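Local structure of RNA-dependent RNA Polymerase (Bombyx mori cytoplasmic polyhedrosis virus, 6TZ0) at residues Phe1150-Asn1154 / Pro1155-Glu1159; Tyr1183-Ile1186 / Leu1187-Thr1191; Gln1173-Ala1176 / Leu1177-Phe1181. The protein catalyses RNA-templated RNA synthesis, transcribing conservative plus strands from the double-stranded viral genome and making the complementary minus strands during replication. All blocks are in the same frame, centred on the assembly; numbering follows the deposited sequence.

Interaction 1 of 3, residues Phe1150-Asn1154 / Pro1155-Glu1159; sequences FLSDN and PVSAE
Asn-1154 leads into the 3-10 segment 1155-1158, and Ser-1157 turns back onto the Asn-1154 carbonyl. The contact is local, within one continuous run of chain. Asn-1154 carries most of it. Its CG lies anti to the backbone N (chi1 -162°). This places the side-chain amide alongside Val-1156, both side chains pointing the same way. OD1 of Asn-1154 accepts a weak hydrogen bond of 3.4 Å from N of Val-1156; the bond is long but nearly straight, at 170°. The geometry fits an Asx turn across Pro-1155, closed by this weak bond. The same OD1 also lies 3.3 Å from CG2 of Val-1156.

The Pro-1155 ring crosses the Asn-1154 side chain at about a right angle. Its CD is 3.3 Å from OD1 of Asn-1154. The bond to Val-1156 spans Pro-1155, whose N carries no hydrogen.

Ser-1157 meets the backbone oxygen of Asn-1154 twice. Its OG donates to that O at 2.9 Å, coming in almost straight along the C=O direction (168°). Its N makes a weaker bond to the same O at 3.4 Å. The hydroxyl then receives a bond from OG of Ser-1152 at 3.0 Å. Ser-1157 OG thus relays between the loop at Ser-1152 and the start of the turn.

The whole run belongs to the connection between strands 1141-1142 and 1162-1163. Pro-1155 faces helix 1174-1188. Ser-1157 and Ala-1158 touch Leu-1062 of helix 1054-1062.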
loop_
_atom_site.group_PDB
_atom_site.type_symbol
_atom_site.label_atom_id
_atom_site.label_comp_id
_atom_site.label_asym_id
_atom_site.label_seq_id
_atom_site.Cartn_x
_atom_site.Cartn_y
_atom_site.Cartn_z
ATOM N N PHE A 1150 -20.482 15.515 -14.209
ATOM C CA PHE A 1150 -20.705 16.956 -14.286
ATOM C C PHE A 1150 -22.110 17.377 -13.889
ATOM O O PHE A 1150 -22.353 18.576 -13.728
ATOM C CB PHE A 1150 -20.444 17.495 -15.696
ATOM C CG PHE A 1150 -18.999 17.705 -16.016
ATOM C CD1 PHE A 1150 -18.308 18.765 -15.461
ATOM C CD2 PHE A 1150 -18.351 16.887 -16.918
ATOM C CE1 PHE A 1150 -16.981 18.974 -15.766
ATOM C CE2 PHE A 1150 -17.028 17.093 -17.230
ATOM C CZ PHE A 1150 -16.342 18.141 -16.655
ATOM N N LEU A 1151 -23.032 16.443 -13.729
ATOM C CA LEU A 1151 -24.430 16.771 -13.517
ATOM C C LEU A 1151 -24.751 16.842 -12.027
ATOM O O LEU A 1151 -23.999 16.366 -11.178
ATOM C CB LEU A 1151 -25.318 15.747 -14.214
ATOM C CG LEU A 1151 -25.766 15.914 -15.661
ATOM C CD1 LEU A 1151 -26.646 17.124 -15.724
ATOM C CD2 LEU A 1151 -24.615 16.038 -16.643
ATOM N N SER A 1152 -25.897 17.440 -11.717
ATOM C CA SER A 1152 -26.223 17.785 -10.341
ATOM C C SER A 1152 -26.770 16.593 -9.571
ATOM O O SER A 1152 -27.530 15.781 -10.103
ATOM C CB SER A 1152 -27.244 18.919 -10.302
ATOM O OG SER A 1152 -28.501 18.485 -10.771
ATOM N N ASP A 1153 -26.392 16.512 -8.299
ATOM C CA ASP A 1153 -26.866 15.487 -7.383
ATOM C C ASP A 1153 -28.192 15.840 -6.730
ATOM O O ASP A 1153 -28.687 15.060 -5.912
ATOM C CB ASP A 1153 -25.830 15.247 -6.283
ATOM C CG ASP A 1153 -24.572 14.593 -6.796
ATOM O OD1 ASP A 1153 -24.651 13.844 -7.791
ATOM O OD2 ASP A 1153 -23.502 14.821 -6.196
ATOM N N ASN A 1154 -28.773 16.990 -7.055
ATOM C CA ASN A 1154 -29.907 17.489 -6.306
ATOM C C ASN A 1154 -31.172 17.303 -7.124
ATOM O O ASN A 1154 -31.228 17.767 -8.272
ATOM C CB ASN A 1154 -29.706 18.959 -5.965
ATOM C CG ASN A 1154 -30.612 19.432 -4.849
ATOM O OD1 ASN A 1154 -31.414 18.672 -4.318
ATOM N ND2 ASN A 1154 -30.477 20.696 -4.478
ATOM N N PRO A 1155 -32.195 16.628 -6.593
ATOM C CA PRO A 1155 -33.475 16.533 -7.309
ATOM C C PRO A 1155 -34.247 17.839 -7.392
ATOM O O PRO A 1155 -35.229 17.902 -8.140
ATOM C CB PRO A 1155 -34.249 15.496 -6.492
ATOM C CG PRO A 1155 -33.203 14.708 -5.801
ATOM C CD PRO A 1155 -32.126 15.676 -5.476
ATOM N N VAL A 1156 -33.849 18.874 -6.648
ATOM C CA VAL A 1156 -34.538 20.157 -6.682
ATOM C C VAL A 1156 -34.274 20.880 -8.001
ATOM O O VAL A 1156 -35.083 21.706 -8.433
ATOM C CB VAL A 1156 -34.111 20.969 -5.438
ATOM C CG1 VAL A 1156 -34.817 22.317 -5.333
ATOM C CG2 VAL A 1156 -34.369 20.163 -4.177
ATOM N N SER A 1157 -33.199 20.525 -8.705
ATOM C CA SER A 1157 -32.870 21.155 -9.977
ATOM C C SER A 1157 -33.848 20.822 -11.099
ATOM O O SER A 1157 -33.758 21.430 -12.170
ATOM C CB SER A 1157 -31.463 20.753 -10.402
ATOM O OG SER A 1157 -31.403 19.372 -10.697
ATOM N N ALA A 1158 -34.773 19.891 -10.890
ATOM C CA ALA A 1158 -35.774 19.546 -11.884
ATOM C C ALA A 1158 -37.132 20.181 -11.627
ATOM O O ALA A 1158 -38.063 19.925 -12.393
ATOM C CB ALA A 1158 -35.941 18.030 -11.958
ATOM N N GLU A 1159 -37.276 21.002 -10.582
ATOM C CA GLU A 1159 -38.595 21.542 -10.271
ATOM C C GLU A 1159 -38.997 22.652 -11.227
ATOM O O GLU A 1159 -40.181 22.991 -11.297
ATOM C CB GLU A 1159 -38.662 22.042 -8.824
ATOM C CG GLU A 1159 -37.887 23.310 -8.494
ATOM C CD GLU A 1159 -38.739 24.573 -8.513
ATOM O OE1 GLU A 1159 -39.979 24.467 -8.403
ATOM O OE2 GLU A 1159 -38.163 25.677 -8.626
#

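Interaction 2 of 3, residues Tyr1183-Ile1186 / Leu1187-Thr1191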
loop_
_atom_site.group_PDB
_atom_site.type_symbol
_atom_site.label_atom_id
_atom_site.label_comp_id
_atom_site.label_asym_id
_atom_site.label_seq_id
_atom_site.Cartn_x
_atom_site.Cartn_y
_atom_site.Cartn_z
ATOM N N TYR A 1183 -37.112 14.376 -11.254
ATOM C CA TYR A 1183 -35.671 14.316 -11.495
ATOM C C TYR A 1183 -35.253 12.978 -12.087
ATOM O O TYR A 1183 -34.514 12.929 -13.082
ATOM C CB TYR A 1183 -34.939 14.581 -10.181
ATOM C CG TYR A 1183 -33.438 14.481 -10.236
ATOM C CD1 TYR A 1183 -32.684 15.449 -10.875
ATOM C CD2 TYR A 1183 -32.774 13.449 -9.596
ATOM C CE1 TYR A 1183 -31.318 15.372 -10.909
ATOM C CE2 TYR A 1183 -31.409 13.362 -9.623
ATOM C CZ TYR A 1183 -30.688 14.327 -10.280
ATOM O OH TYR A 1183 -29.320 14.247 -10.309
ATOM N N LEU A 1184 -35.727 11.884 -11.492
ATOM C CA LEU A 1184 -35.396 10.559 -11.996
ATOM C C LEU A 1184 -36.035 10.288 -13.350
ATOM O O LEU A 1184 -35.427 9.604 -14.181
ATOM C CB LEU A 1184 -35.810 9.501 -10.977
ATOM C CG LEU A 1184 -34.820 9.057 -9.899
ATOM C CD1 LEU A 1184 -34.428 10.156 -8.956
ATOM C CD2 LEU A 1184 -35.482 7.974 -9.116
ATOM N N HIS A 1185 -37.232 10.832 -13.611
ATOM C CA HIS A 1185 -37.812 10.660 -14.939
ATOM C C HIS A 1185 -37.049 11.440 -15.999
ATOM O O HIS A 1185 -36.907 10.971 -17.132
ATOM C CB HIS A 1185 -39.276 11.076 -14.946
ATOM C CG HIS A 1185 -39.939 10.905 -16.277
ATOM N ND1 HIS A 1185 -39.974 11.906 -17.222
ATOM C CD2 HIS A 1185 -40.570 9.845 -16.832
ATOM C CE1 HIS A 1185 -40.613 11.477 -18.294
ATOM N NE2 HIS A 1185 -40.983 10.228 -18.084
ATOM N N ILE A 1186 -36.564 12.632 -15.661
ATOM C CA ILE A 1186 -35.856 13.424 -16.656
ATOM C C ILE A 1186 -34.482 12.828 -16.945
ATOM O O ILE A 1186 -34.069 12.758 -18.106
ATOM C CB ILE A 1186 -35.796 14.896 -16.216
ATOM C CG1 ILE A 1186 -37.192 15.501 -16.330
ATOM C CG2 ILE A 1186 -34.857 15.700 -17.080
ATOM C CD1 ILE A 1186 -37.355 16.796 -15.607
ATOM N N LEU A 1187 -33.780 12.333 -15.919
ATOM C CA LEU A 1187 -32.518 11.637 -16.181
ATOM C C LEU A 1187 -32.719 10.304 -16.892
ATOM O O LEU A 1187 -31.841 9.869 -17.642
ATOM C CB LEU A 1187 -31.745 11.383 -14.894
ATOM C CG LEU A 1187 -31.025 12.498 -14.156
ATOM C CD1 LEU A 1187 -30.459 11.912 -12.893
ATOM C CD2 LEU A 1187 -29.922 13.075 -15.011
ATOM N N ARG A 1188 -33.854 9.642 -16.668
ATOM C CA ARG A 1188 -34.064 8.314 -17.230
ATOM C C ARG A 1188 -34.325 8.363 -18.733
ATOM O O ARG A 1188 -34.043 7.389 -19.439
ATOM C CB ARG A 1188 -35.212 7.642 -16.466
ATOM C CG ARG A 1188 -35.583 6.211 -16.823
ATOM C CD ARG A 1188 -36.830 6.178 -17.670
ATOM N NE ARG A 1188 -37.296 4.822 -17.929
ATOM C CZ ARG A 1188 -38.155 4.167 -17.160
ATOM N NH1 ARG A 1188 -38.655 4.745 -16.081
ATOM N NH2 ARG A 1188 -38.525 2.936 -17.480
ATOM N N SER A 1189 -34.820 9.481 -19.251
ATOM C CA SER A 1189 -35.322 9.552 -20.620
ATOM C C SER A 1189 -34.795 10.778 -21.347
ATOM O O SER A 1189 -35.557 11.560 -21.914
ATOM C CB SER A 1189 -36.840 9.555 -20.629
ATOM O OG SER A 1189 -37.344 10.715 -20.004
ATOM N N ILE A 1190 -33.476 10.971 -21.341
ATOM C CA ILE A 1190 -32.901 12.145 -21.992
ATOM C C ILE A 1190 -32.897 11.965 -23.505
ATOM O O ILE A 1190 -32.876 12.943 -24.264
ATOM C CB ILE A 1190 -31.486 12.409 -21.450
ATOM C CG1 ILE A 1190 -31.511 12.311 -19.944
ATOM C CG2 ILE A 1190 -31.023 13.824 -21.771
ATOM C CD1 ILE A 1190 -30.199 12.444 -19.305
ATOM N N THR A 1191 -32.950 10.713 -23.967
ATOM C CA THR A 1191 -32.773 10.423 -25.386
ATOM C C THR A 1191 -33.958 10.889 -26.220
ATOM O O THR A 1191 -33.800 11.231 -27.396
ATOM C CB THR A 1191 -32.555 8.929 -25.586
ATOM O OG1 THR A 1191 -33.709 8.219 -25.128
ATOM C CG2 THR A 1191 -31.364 8.472 -24.795
#
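Leu-1187 lays its CD1 methyl over one face of the Tyr-1183 ring, one helical turn back. CD1 is 4.0 Å from the ring centroid and 28° off the normal, a CH-pi contact. The methyl sits nearest CZ of Tyr-1183, at 3.6 Å. The backbone bond from N of Leu-1187 to O of Tyr-1183 joins the same two residues. N of Arg-1188 bonds likewise to O of Leu-1184, at 2.9 Å.

Farther on the helix ends. Ser-1189 is the first residue to leave helical geometry. Its OG donates to O of His-1185 at 2.9 Å, while its own N gives that oxygen only a weak bond. With chi1 at 65°, the hydroxyl folds back between its own N and C. It also lies 3.7 Å above the plane of the His-1185 ring, offset toward the rim.

Outside partners flank these groups. Tyr-1183 OH probably bonds to O of Ser-1152. The His-1185 ring stacks on Phe-1024, and the Arg-1188 side chain forms a salt bridge with Glu-861.

The contact lies at the C-terminal end of helix 1174-1188, in the beta-alpha-beta unit formed with strands 1162-1163 and 1196-1202. His-1185 and Ile-1186 pack on Leu-1198 of the latter strand, and Ile-1190 on helix 1054-1062.

Interaction 3 of 3, residues Gln1173-Ala1176 / Leu1177-Phe1181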
loop_
_atom_site.group_PDB
_atom_site.type_symbol
_atom_site.label_atom_id
_atom_site.label_comp_id
_atom_site.label_asym_id
_atom_site.label_seq_id
_atom_site.Cartn_x
_atom_site.Cartn_y
_atom_site.Cartn_z
ATOM N N GLN A 1173 -44.216 16.112 3.034
ATOM C CA GLN A 1173 -43.170 15.426 2.297
ATOM C C GLN A 1173 -43.598 15.094 0.876
ATOM O O GLN A 1173 -43.082 14.147 0.281
ATOM C CB GLN A 1173 -42.758 14.174 3.064
ATOM C CG GLN A 1173 -43.925 13.290 3.411
ATOM C CD GLN A 1173 -43.529 12.175 4.341
ATOM O OE1 GLN A 1173 -42.355 12.012 4.663
ATOM N NE2 GLN A 1173 -44.508 11.397 4.784
ATOM N N CYS A 1174 -44.543 15.858 0.326
ATOM C CA CYS A 1174 -44.915 15.708 -1.073
ATOM C C CYS A 1174 -43.958 16.433 -2.000
ATOM O O CYS A 1174 -43.731 15.966 -3.118
ATOM C CB CYS A 1174 -46.329 16.228 -1.314
ATOM S SG CYS A 1174 -47.639 15.219 -0.625
ATOM N N ARG A 1175 -43.388 17.554 -1.553
ATOM C CA ARG A 1175 -42.629 18.425 -2.446
ATOM C C ARG A 1175 -41.332 17.769 -2.898
ATOM O O ARG A 1175 -41.062 17.674 -4.103
ATOM C CB ARG A 1175 -42.360 19.759 -1.749
ATOM C CG ARG A 1175 -41.690 20.817 -2.610
ATOM C CD ARG A 1175 -41.616 22.143 -1.869
ATOM N NE ARG A 1175 -41.044 23.210 -2.685
ATOM C CZ ARG A 1175 -39.757 23.545 -2.697
ATOM N NH1 ARG A 1175 -38.892 22.910 -1.923
ATOM N NH2 ARG A 1175 -39.338 24.530 -3.478
ATOM N N ALA A 1176 -40.547 17.262 -1.948
ATOM C CA ALA A 1176 -39.307 16.565 -2.263
ATOM C C ALA A 1176 -39.547 15.258 -3.003
ATOM O O ALA A 1176 -38.764 14.893 -3.884
ATOM C CB ALA A 1176 -38.534 16.293 -0.978
ATOM N N LEU A 1177 -40.634 14.575 -2.649
ATOM C CA LEU A 1177 -41.016 13.320 -3.284
ATOM C C LEU A 1177 -41.344 13.516 -4.758
ATOM O O LEU A 1177 -40.926 12.727 -5.599
ATOM C CB LEU A 1177 -42.219 12.710 -2.569
ATOM C CG LEU A 1177 -42.785 11.428 -3.178
ATOM C CD1 LEU A 1177 -41.812 10.277 -3.001
ATOM C CD2 LEU A 1177 -44.126 11.088 -2.553
ATOM N N TYR A 1178 -42.082 14.575 -5.075
ATOM C CA TYR A 1178 -42.423 14.865 -6.463
ATOM C C TYR A 1178 -41.217 15.407 -7.221
ATOM O O TYR A 1178 -41.095 15.181 -8.432
ATOM C CB TYR A 1178 -43.573 15.866 -6.527
ATOM C CG TYR A 1178 -44.882 15.420 -5.911
ATOM C CD1 TYR A 1178 -45.166 14.079 -5.691
ATOM C CD2 TYR A 1178 -45.822 16.359 -5.503
ATOM C CE1 TYR A 1178 -46.354 13.689 -5.108
ATOM C CE2 TYR A 1178 -47.008 15.977 -4.916
ATOM C CZ TYR A 1178 -47.267 14.641 -4.721
ATOM O OH TYR A 1178 -48.449 14.250 -4.146
ATOM N N ASN A 1179 -40.319 16.113 -6.524
ATOM C CA ASN A 1179 -39.065 16.540 -7.142
ATOM C C ASN A 1179 -38.202 15.349 -7.524
ATOM O O ASN A 1179 -37.558 15.354 -8.577
ATOM C CB ASN A 1179 -38.292 17.459 -6.200
ATOM C CG ASN A 1179 -38.924 18.815 -6.061
ATOM O OD1 ASN A 1179 -39.444 19.367 -7.024
ATOM N ND2 ASN A 1179 -38.857 19.376 -4.866
ATOM N N ILE A 1180 -38.182 14.317 -6.680
ATOM C CA ILE A 1180 -37.453 13.093 -6.998
ATOM C C ILE A 1180 -38.088 12.375 -8.180
ATOM O O ILE A 1180 -37.379 11.868 -9.063
ATOM C CB ILE A 1180 -37.363 12.202 -5.744
ATOM C CG1 ILE A 1180 -36.347 12.793 -4.768
ATOM C CG2 ILE A 1180 -37.042 10.759 -6.074
ATOM C CD1 ILE A 1180 -36.310 12.115 -3.453
ATOM N N PHE A 1181 -39.430 12.336 -8.222
ATOM C CA PHE A 1181 -40.157 11.774 -9.366
ATOM C C PHE A 1181 -39.752 12.439 -10.672
ATOM O O PHE A 1181 -39.340 11.766 -11.631
ATOM C CB PHE A 1181 -41.665 11.939 -9.183
ATOM C CG PHE A 1181 -42.279 11.019 -8.177
ATOM C CD1 PHE A 1181 -41.556 9.994 -7.596
ATOM C CD2 PHE A 1181 -43.615 11.158 -7.855
ATOM C CE1 PHE A 1181 -42.146 9.152 -6.687
ATOM C CE2 PHE A 1181 -44.211 10.316 -6.956
ATOM C CZ PHE A 1181 -43.476 9.305 -6.377
#
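Tyr-1178, Asn-1179 and Ile-1180 donate their backbone N-H groups to the O atoms of Cys-1174, Arg-1175 and Ala-1176, giving three alpha-helical bonds of 2.9 to 3.0 Å. They form the opening turns of helix 1174-1188, the helix of a beta-alpha-beta unit.

The main side-chain pair is Cys-1174 with Tyr-1178, one turn apart on the same side of the helix. CG of Tyr-1178 stands beside its own backbone N (chi1 -62°), which directs the ring back toward Cys-1174. The second torsion (chi2 -20°) sets one ring face over O of Cys-1174, which lies 3.0 Å above the ring plane and toward its rim. CB of Cys-1174 touches CE2 of Tyr-1178 at 3.7 Å. SG lies beyond the rim at the hydroxyl end, nearest OH of Tyr-1178. This is an oblique sulfur-aromatic contact, with SG of Cys-1174 at 4.9 Å from the Tyr-1178 centroid.

The phenol is held from outside the pair. Its OH bonds to O of Tyr-1168, and the ring meets Tyr-1169 edge-to-face. Cys-1174 also touches Val-1210 of helix 1204-1211.

On another side of the helix, Arg-1175 extends from CG to NE and crosses Asn-1179. Its guanidinium plane is 88° from the Asn-1179 amide, so the two flat groups do not stack. The approach is made by the stem instead, with CG of Arg-1175 3.9 Å from ND2 of Asn-1179. ND2 of Asn-1179 also lies 2.9 Å from O of Arg-1175, but the angle is too poor for a hydrogen bond.

In the fold
Interactions 2 and 3 occupy the end and the start of one helix, 1174-1188. Their centres are about 15 Å apart, and they adjoin only through the sequence. Interaction 1 is the loop and 3-10 turn that lies against that helix and touches both. Its centre is about 11 Å from that of interaction 2 and about 13 Å from that of interaction 3. Pro-1155 spans the two: its CA is 3.6 Å from CG of Tyr-1183, and its CG is 3.8 Å from CG1 of Ile-1180. Glu-1159 adds a contact with Asn-1179. All three lie in the C-terminal family region, away from the magnesium-binding aspartates Asp-547, Asp-680 and Asp-681 and from the nucleotide sites.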